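Long-range contacts in putative O-acetylhomoserine (Thiol)-lyase (Campylobacter jejuni, PDB 4OC9), which probably uses pyridoxal phosphate to transfer the aminocarboxypropyl group of O-acetylhomoserine to a thiol or sulfide: residues P157-A162 and L342-A347; D312-N317 and E346-E351; Q361-A366 and I415-Q420. One frame throughout, in Å; residues are numbered along the deposited sequence.

All three contacts bear on the small five-stranded C-terminal sheet. Contact 1 joins this sheet to a loop after strand 146-152 of the large seven-stranded sheet, contact 2 pairs its outermost strand 315-317 with the end of strand 342-346, and contact 3 fixes the turn leading to strand 364-365 at the other border. Contacts 1 and 2 share Glu346 and Ala347, have centres about 12 Å apart and touch through a probable hydrogen bond of Asn317 N to Ser344 O (2.9 Å). Contact 3 touches neither, its centre about 18 Å from that of contact 1 and about 15 Å from that of contact 2. The predicted pyridoxal phosphate-bearing Lys206 lies in none of the segments.

Contact 1: residues P157-A162 and L342-A347; sequences PQIAIA and LLSFEA
Pro157 and Ile159 lie against Leu342 and Ser344 where the two halves of a fold-type I pyridoxal phosphate enzyme meet. The loop 157-162 follows strand 146-152 of the large seven-stranded sheet and precedes helix 164-174; strand 342-346 belongs to the small C-terminal sheet, between strands 315-317 and 401-405. The contact is buried and compact, with 192 Å² of surface lost between the two segments.

Its apolar part is carried by Ile159, Leu342 and Pro157, with Ile159 lying on the strand backbone. Ile159 adopts a left-handed helical backbone conformation, unusual for a beta-branched residue, and aims its side chain at the strand. With CG1 beside its own backbone N (chi1 -52°), that branch lies alongside the main chain of the strand: Ile159 CG1 is 3.6 Å from Leu342 O and 4.0 Å from Leu343 CA. The onward bend to CD1 is doubtful, because that methyl sits too close to Pro157 O. Leu342 CD2 comes loosely up to the proline, 4.4 Å from Pro157 CA. Pro157 follows a cis peptide bond and also packs on His384 and Arg403, while Ile159 continues onto Leu154 and Pro319.

Polar groups take a lesser share between these segments. Ser344 points toward the loop and places OG between its backbone N and carbonyl carbon (chi1 68°). That hydroxyl is hydrogen-bonded to Asn317 ND2 of the neighbouring strand, so it is satisfied within its own sheet. Pro157 O faces the same serine, 3.7 Å from Ser344 CB and 3.5 Å from Ser344 OG.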
loop_
_atom_site.group_PDB
_atom_site.type_symbol
_atom_site.label_atom_id
_atom_site.label_comp_id
_atom_site.label_asym_id
_atom_site.label_seq_id
_atom_site.Cartn_x
_atom_site.Cartn_y
_atom_site.Cartn_z
ATOM N N PRO D 157 16.830 11.240 25.114
ATOM C CA PRO D 157 17.762 12.003 24.301
ATOM C C PRO D 157 19.132 12.268 24.855
ATOM O O PRO D 157 19.870 13.059 24.236
ATOM C CB PRO D 157 17.079 13.363 24.272
ATOM C CG PRO D 157 16.661 13.506 25.683
ATOM C CD PRO D 157 16.254 12.110 26.146
ATOM N N GLN D 158 19.459 11.702 26.017
ATOM C CA GLN D 158 20.807 11.956 26.586
ATOM C C GLN D 158 21.970 11.255 25.860
ATOM O O GLN D 158 23.094 11.677 25.972
ATOM C CB GLN D 158 20.998 11.825 28.092
ATOM C CG GLN D 158 22.254 12.585 28.494
ATOM C CD GLN D 158 22.642 12.379 29.934
ATOM O OE1 GLN D 158 21.881 11.801 30.710
ATOM N NE2 GLN D 158 23.819 12.859 30.309
ATOM N N ILE D 159 21.682 10.214 25.103
ATOM C CA ILE D 159 22.705 9.460 24.397
ATOM C C ILE D 159 23.565 8.814 25.494
ATOM O O ILE D 159 24.774 8.803 25.450
ATOM C CB ILE D 159 23.551 10.288 23.423
ATOM C CG1 ILE D 159 22.711 11.103 22.426
ATOM C CG2 ILE D 159 24.424 9.399 22.575
ATOM C CD1 ILE D 159 22.031 12.298 23.022
ATOM N N ALA D 160 22.901 8.311 26.533
ATOM C CA ALA D 160 23.597 7.673 27.626
ATOM C C ALA D 160 23.758 6.196 27.324
ATOM O O ALA D 160 22.792 5.503 26.995
ATOM C CB ALA D 160 22.828 7.850 28.908
ATOM N N ILE D 161 24.980 5.713 27.460
ATOM C CA ILE D 161 25.289 4.322 27.207
ATOM C C ILE D 161 25.306 3.501 28.480
ATOM O O ILE D 161 26.023 3.801 29.442
ATOM C CB ILE D 161 26.630 4.170 26.505
ATOM C CG1 ILE D 161 26.602 4.938 25.192
ATOM C CG2 ILE D 161 26.912 2.699 26.254
ATOM C CD1 ILE D 161 27.889 4.892 24.388
ATOM N N ALA D 162 24.556 2.415 28.442
ATOM C CA ALA D 162 24.454 1.503 29.577
ATOM C C ALA D 162 25.596 0.494 29.586
ATOM O O ALA D 162 25.976 -0.032 28.530
ATOM C CB ALA D 162 23.122 0.764 29.514
ATOM N N LEU D 342 21.643 10.216 16.602
ATOM C CA LEU D 342 20.985 11.065 17.574
ATOM C C LEU D 342 22.013 11.797 18.416
ATOM O O LEU D 342 23.032 11.228 18.804
ATOM C CB LEU D 342 20.168 10.229 18.530
ATOM C CG LEU D 342 19.260 11.050 19.432
ATOM C CD1 LEU D 342 18.177 11.692 18.548
ATOM C CD2 LEU D 342 18.610 10.154 20.450
ATOM N N LEU D 343 21.788 13.076 18.660
ATOM C CA LEU D 343 22.714 13.817 19.511
ATOM C C LEU D 343 21.938 14.974 20.140
ATOM O O LEU D 343 20.825 15.278 19.695
ATOM C CB LEU D 343 23.892 14.346 18.744
ATOM C CG LEU D 343 23.758 15.481 17.736
ATOM C CD1 LEU D 343 23.451 16.792 18.431
ATOM C CD2 LEU D 343 25.085 15.678 17.029
ATOM N N SER D 344 22.488 15.580 21.195
ATOM C CA SER D 344 21.824 16.718 21.781
ATOM C C SER D 344 22.886 17.730 22.119
ATOM O O SER D 344 24.068 17.437 22.129
ATOM C CB SER D 344 20.998 16.383 23.012
ATOM O OG SER D 344 21.822 15.998 24.066
ATOM N N PHE D 345 22.471 18.977 22.284
ATOM C CA PHE D 345 23.418 20.027 22.638
ATOM C C PHE D 345 22.707 21.120 23.427
ATOM O O PHE D 345 21.481 21.232 23.385
ATOM C CB PHE D 345 24.140 20.634 21.407
ATOM C CG PHE D 345 23.260 21.403 20.470
ATOM C CD1 PHE D 345 23.049 22.753 20.664
ATOM C CD2 PHE D 345 22.658 20.787 19.401
ATOM C CE1 PHE D 345 22.249 23.468 19.793
ATOM C CE2 PHE D 345 21.849 21.488 18.538
ATOM C CZ PHE D 345 21.653 22.834 18.724
ATOM N N GLU D 346 23.507 21.932 24.105
ATOM C CA GLU D 346 23.023 23.036 24.899
ATOM C C GLU D 346 23.207 24.353 24.173
ATOM O O GLU D 346 24.302 24.672 23.713
ATOM C CB GLU D 346 23.791 23.110 26.243
ATOM C CG GLU D 346 23.651 21.863 27.096
ATOM C CD GLU D 346 22.217 21.626 27.516
ATOM O OE1 GLU D 346 21.578 22.606 27.962
ATOM O OE2 GLU D 346 21.747 20.468 27.443
ATOM N N ALA D 347 22.124 25.113 24.054
ATOM C CA ALA D 347 22.170 26.426 23.422
ATOM C C ALA D 347 22.557 27.383 24.558
ATOM O O ALA D 347 22.739 26.946 25.682
ATOM C CB ALA D 347 20.818 26.803 22.878
#

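Contact 2: residues D312-N317 and E346-E351; sequences DIKGVN and EAKDYE
Glu346 uses its backbone N-H and C=O on the edge facing 312-317, its O accepting from Lys314 N at 2.9 Å and its N donating to Gly315 O at 2.8 Å. Beside these bonds Ile313 CG2 meets the carbonyl, 3.5 Å from Glu346 O. The bases of two side chains also touch, Lys314 CB lying 4.1 Å from Glu346 CB, and the bent Lys314 chain carries on over the 347-348 backbone, with CG 3.9 Å from Ala347 O.

Further along, Asp312 and Lys348 lie side by side and point the same way. The methylenes of Lys348 come closest, CG lying 3.4 Å from the backbone Asp312 O. The charged ends stay beyond salt-bridge range, Lys348 NZ being 4.4 Å from Asp312 OD1. A bound imidazole, probably from the crystallisation liquor, lies about 3 Å from the Asp312 side chain.

Lys314 and Gly315 both bond to the single residue Glu346, consistent with a beta bulge at the border of the C-terminal sheet. The bend of the Glu346 chain at chi2 (-63°) leads its carboxylate away from 312-317, where Thr398 OG1 and Thr401 OG1 hydrogen-bond it; these threonines form the next shell. Ile313 packs on Ile422 of helix 411-422. Asp349 is the N-cap of helix 350-359, its OD1 accepting from His352 N, while His352 ND1 is hydrogen-bonded to Lys348 N.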
loop_
_atom_site.group_PDB
_atom_site.type_symbol
_atom_site.label_atom_id
_atom_site.label_comp_id
_atom_site.label_asym_id
_atom_site.label_seq_id
_atom_site.Cartn_x
_atom_site.Cartn_y
_atom_site.Cartn_z
ATOM N N ASP D 312 29.001 29.791 20.292
ATOM C CA ASP D 312 27.616 29.986 20.779
ATOM C C ASP D 312 26.950 28.694 21.325
ATOM O O ASP D 312 25.781 28.732 21.718
ATOM C CB ASP D 312 26.747 30.613 19.672
ATOM C CG ASP D 312 27.189 32.027 19.299
ATOM O OD1 ASP D 312 27.690 32.752 20.191
ATOM O OD2 ASP D 312 27.020 32.422 18.126
ATOM N N ILE D 313 27.690 27.581 21.394
ATOM C CA ILE D 313 27.165 26.307 21.884
ATOM C C ILE D 313 27.825 25.973 23.205
ATOM O O ILE D 313 29.032 25.945 23.305
ATOM C CB ILE D 313 27.386 25.178 20.866
ATOM C CG1 ILE D 313 26.779 25.560 19.520
ATOM C CG2 ILE D 313 26.793 23.862 21.365
ATOM C CD1 ILE D 313 25.292 25.876 19.551
ATOM N N LYS D 314 27.022 25.663 24.218
ATOM C CA LYS D 314 27.562 25.385 25.557
ATOM C C LYS D 314 27.819 23.954 25.980
ATOM O O LYS D 314 28.260 23.732 27.100
ATOM C CB LYS D 314 26.679 26.048 26.624
ATOM C CG LYS D 314 26.507 27.547 26.410
ATOM C CD LYS D 314 27.836 28.298 26.321
ATOM C CE LYS D 314 27.665 29.807 26.084
ATOM N NZ LYS D 314 26.989 30.527 27.203
ATOM N N GLY D 315 27.565 22.984 25.126
ATOM C CA GLY D 315 27.813 21.599 25.525
ATOM C C GLY D 315 27.209 20.693 24.474
ATOM O O GLY D 315 26.140 20.988 23.950
ATOM N N VAL D 316 27.894 19.596 24.177
ATOM C CA VAL D 316 27.446 18.657 23.199
ATOM C C VAL D 316 27.474 17.253 23.732
ATOM O O VAL D 316 28.470 16.812 24.256
ATOM C CB VAL D 316 28.336 18.676 21.928
ATOM C CG1 VAL D 316 27.848 17.643 20.901
ATOM C CG2 VAL D 316 28.334 20.062 21.291
ATOM N N ASN D 317 26.400 16.514 23.491
ATOM C CA ASN D 317 26.300 15.116 23.931
ATOM C C ASN D 317 26.350 14.142 22.792
ATOM O O ASN D 317 25.344 13.973 22.085
ATOM C CB ASN D 317 25.012 14.801 24.600
ATOM C CG ASN D 317 24.936 15.244 26.002
ATOM O OD1 ASN D 317 25.937 15.488 26.680
ATOM N ND2 ASN D 317 23.740 15.197 26.507
ATOM N N GLU D 346 23.507 21.932 24.105
ATOM C CA GLU D 346 23.023 23.036 24.899
ATOM C C GLU D 346 23.207 24.353 24.173
ATOM O O GLU D 346 24.302 24.672 23.713
ATOM C CB GLU D 346 23.791 23.110 26.243
ATOM C CG GLU D 346 23.651 21.863 27.096
ATOM C CD GLU D 346 22.217 21.626 27.516
ATOM O OE1 GLU D 346 21.578 22.606 27.962
ATOM O OE2 GLU D 346 21.747 20.468 27.443
ATOM N N ALA D 347 22.124 25.113 24.054
ATOM C CA ALA D 347 22.170 26.426 23.422
ATOM C C ALA D 347 22.557 27.383 24.558
ATOM O O ALA D 347 22.739 26.946 25.682
ATOM C CB ALA D 347 20.818 26.803 22.878
ATOM N N LYS D 348 22.707 28.672 24.264
ATOM C CA LYS D 348 23.083 29.667 25.288
ATOM C C LYS D 348 22.050 29.682 26.398
ATOM O O LYS D 348 22.398 29.667 27.569
ATOM C CB LYS D 348 23.270 31.072 24.687
ATOM C CG LYS D 348 24.447 31.144 23.688
ATOM C CD LYS D 348 24.685 32.513 23.045
ATOM C CE LYS D 348 23.515 32.989 22.201
ATOM N NZ LYS D 348 23.802 34.259 21.478
ATOM N N ASP D 349 20.779 29.661 25.998
ATOM C CA ASP D 349 19.644 29.669 26.917
ATOM C C ASP D 349 18.351 29.308 26.178
ATOM O O ASP D 349 18.360 29.029 24.970
ATOM C CB ASP D 349 19.538 31.047 27.563
ATOM C CG ASP D 349 19.411 32.148 26.548
ATOM O OD1 ASP D 349 19.008 31.872 25.392
ATOM O OD2 ASP D 349 19.732 33.303 26.901
ATOM N N TYR D 350 17.248 29.294 26.916
ATOM C CA TYR D 350 15.947 28.980 26.363
ATOM C C TYR D 350 15.622 29.788 25.103
ATOM O O TYR D 350 15.233 29.221 24.076
ATOM C CB TYR D 350 14.835 29.135 27.436
ATOM C CG TYR D 350 13.473 28.953 26.830
ATOM C CD1 TYR D 350 12.996 27.689 26.537
ATOM C CD2 TYR D 350 12.699 30.052 26.471
ATOM C CE1 TYR D 350 11.788 27.508 25.887
ATOM C CE2 TYR D 350 11.470 29.889 25.847
ATOM C CZ TYR D 350 11.014 28.614 25.553
ATOM O OH TYR D 350 9.792 28.447 24.922
ATOM N N GLU D 351 15.784 31.104 25.151
ATOM C CA GLU D 351 15.479 31.946 23.979
ATOM C C GLU D 351 16.304 31.610 22.752
ATOM O O GLU D 351 15.820 31.723 21.627
ATOM C CB GLU D 351 15.583 33.436 24.320
ATOM C CG GLU D 351 14.502 33.959 25.286
ATOM C CD GLU D 351 13.084 33.988 24.679
ATOM O OE1 GLU D 351 12.947 34.106 23.445
ATOM O OE2 GLU D 351 12.097 33.967 25.453
HETATM O O HOH W 1 24.671 33.350 18.261
#

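Contact 3: residues Q361-A366 and I415-Q420; sequences QLFLLA and IADLKQ
The Asp417 carboxylate accepts three backbone N-H groups, of Gln361, Leu362 and Phe363, in a buried contact between helix 411-422 and the lead-in to strand 364-365. Its CG is anti to the backbone N (chi1 -177°), which carries the carboxylate out from the helix into the turn. Gln361 N donates to the syn lone pair of Asp417 OD1 at 2.7 Å, with an N-H...O angle of 167°. Asp417 OD2 takes two N-H groups on one face of the carboxylate: Leu362 N, 2.8 Å away, comes from well above the plane, whereas Phe363 N at 3.1 Å arrives almost in line with the C-O bond.

The turn links helix 350-359 to strand 364-365, the outermost of the small mixed sheet within this chain, so one carboxylate ties this turn to helix 411-422. A second-shell residue, Gln420, donates from NE2 to Asp417 OD1 at 3.1 Å from above the carboxylate plane (41° out of it), giving OD1 a second bond beside that from Gln361 N; the same amide is hydrogen-bonded to Lys359 O.

Next to the carboxylate, the Phe363 ring lies nearly coplanar with it and offers an edge, CD1 3.5 Å from Asp417 OD2. Leu418 sits over a face of that ring in a CH-pi contact, its CD2 4.1 Å from the Phe363 centroid. Beyond the turn, Leu365 O accepts from Asn34 ND2 of the second subunit.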
loop_
_atom_site.group_PDB
_atom_site.type_symbol
_atom_site.label_atom_id
_atom_site.label_comp_id
_atom_site.label_asym_id
_atom_site.label_seq_id
_atom_site.Cartn_x
_atom_site.Cartn_y
_atom_site.Cartn_z
ATOM N N GLN D 361 16.303 25.351 8.232
ATOM C CA GLN D 361 15.610 25.092 6.955
ATOM C C GLN D 361 15.690 23.604 6.492
ATOM O O GLN D 361 14.824 23.150 5.762
ATOM C CB GLN D 361 16.132 26.003 5.835
ATOM C CG GLN D 361 16.016 27.481 6.168
ATOM C CD GLN D 361 14.576 27.933 6.398
ATOM O OE1 GLN D 361 13.654 27.514 5.684
ATOM N NE2 GLN D 361 14.376 28.833 7.366
ATOM N N LEU D 362 16.739 22.876 6.876
ATOM C CA LEU D 362 16.909 21.457 6.526
ATOM C C LEU D 362 16.502 20.594 7.705
ATOM O O LEU D 362 15.902 19.544 7.513
ATOM C CB LEU D 362 18.323 21.112 6.073
ATOM C CG LEU D 362 18.760 21.762 4.773
ATOM C CD1 LEU D 362 20.184 21.327 4.473
ATOM C CD2 LEU D 362 17.815 21.372 3.633
ATOM N N PHE D 363 16.900 20.983 8.906
ATOM C CA PHE D 363 16.487 20.263 10.078
ATOM C C PHE D 363 15.021 20.657 10.210
ATOM O O PHE D 363 14.682 21.838 10.313
ATOM C CB PHE D 363 17.293 20.630 11.294
ATOM C CG PHE D 363 18.670 20.040 11.300
ATOM C CD1 PHE D 363 19.719 20.630 10.611
ATOM C CD2 PHE D 363 18.930 18.910 12.048
ATOM C CE1 PHE D 363 20.993 20.092 10.669
ATOM C CE2 PHE D 363 20.192 18.365 12.066
ATOM C CZ PHE D 363 21.220 18.952 11.357
ATOM N N LEU D 364 14.148 19.660 10.140
ATOM C CA LEU D 364 12.734 19.893 10.229
ATOM C C LEU D 364 12.250 19.788 11.660
ATOM O O LEU D 364 12.488 18.790 12.343
ATOM C CB LEU D 364 11.994 18.861 9.375
ATOM C CG LEU D 364 12.393 18.807 7.911
ATOM C CD1 LEU D 364 11.669 17.709 7.189
ATOM C CD2 LEU D 364 12.130 20.132 7.227
ATOM N N LEU D 365 11.560 20.831 12.113
ATOM C CA LEU D 365 11.021 20.868 13.452
ATOM C C LEU D 365 9.912 19.822 13.479
ATOM O O LEU D 365 8.846 20.019 12.902
ATOM C CB LEU D 365 10.449 22.239 13.776
ATOM C CG LEU D 365 9.817 22.352 15.163
ATOM C CD1 LEU D 365 10.836 22.006 16.238
ATOM C CD2 LEU D 365 9.303 23.758 15.370
ATOM N N ALA D 366 10.184 18.723 14.172
ATOM C CA ALA D 366 9.267 17.628 14.281
ATOM C C ALA D 366 9.638 16.688 15.424
ATOM O O ALA D 366 10.725 16.769 16.003
ATOM C CB ALA D 366 9.295 16.870 12.995
ATOM N N ILE D 415 25.565 21.381 8.258
ATOM C CA ILE D 415 26.375 22.255 9.112
ATOM C C ILE D 415 26.027 23.690 8.807
ATOM O O ILE D 415 25.794 24.469 9.706
ATOM C CB ILE D 415 27.852 21.967 8.910
ATOM C CG1 ILE D 415 28.194 20.633 9.583
ATOM C CG2 ILE D 415 28.679 23.054 9.563
ATOM C CD1 ILE D 415 29.601 20.140 9.344
ATOM N N ALA D 416 25.935 24.024 7.524
ATOM C CA ALA D 416 25.583 25.380 7.129
ATOM C C ALA D 416 24.192 25.794 7.647
ATOM O O ALA D 416 23.990 26.943 8.036
ATOM C CB ALA D 416 25.625 25.530 5.613
ATOM N N ASP D 417 23.232 24.880 7.612
ATOM C CA ASP D 417 21.877 25.191 8.073
ATOM C C ASP D 417 21.937 25.455 9.590
ATOM O O ASP D 417 21.317 26.391 10.091
ATOM C CB ASP D 417 20.926 24.031 7.745
ATOM C CG ASP D 417 19.488 24.324 8.129
ATOM O OD1 ASP D 417 18.998 25.453 7.893
ATOM O OD2 ASP D 417 18.810 23.412 8.659
ATOM N N LEU D 418 22.644 24.609 10.330
ATOM C CA LEU D 418 22.764 24.805 11.796
ATOM C C LEU D 418 23.543 26.040 12.122
ATOM O O LEU D 418 23.233 26.755 13.056
ATOM C CB LEU D 418 23.467 23.664 12.452
ATOM C CG LEU D 418 22.744 22.370 12.575
ATOM C CD1 LEU D 418 23.689 21.327 13.109
ATOM C CD2 LEU D 418 21.558 22.549 13.513
ATOM N N LYS D 419 24.539 26.321 11.301
ATOM C CA LYS D 419 25.339 27.479 11.537
ATOM C C LYS D 419 24.490 28.743 11.489
ATOM O O LYS D 419 24.562 29.579 12.389
ATOM C CB LYS D 419 26.457 27.592 10.496
ATOM C CG LYS D 419 27.464 28.700 10.769
ATOM C CD LYS D 419 28.538 28.745 9.695
ATOM C CE LYS D 419 29.738 29.585 10.093
ATOM N NZ LYS D 419 29.471 31.010 10.364
ATOM N N GLN D 420 23.740 28.912 10.418
ATOM C CA GLN D 420 22.933 30.136 10.283
ATOM C C GLN D 420 21.879 30.228 11.378
ATOM O O GLN D 420 21.584 31.321 11.856
ATOM C CB GLN D 420 22.395 30.324 8.834
ATOM C CG GLN D 420 21.395 29.286 8.323
ATOM C CD GLN D 420 19.993 29.441 8.902
ATOM O OE1 GLN D 420 19.524 30.556 9.134
ATOM N NE2 GLN D 420 19.287 28.332 9.045
#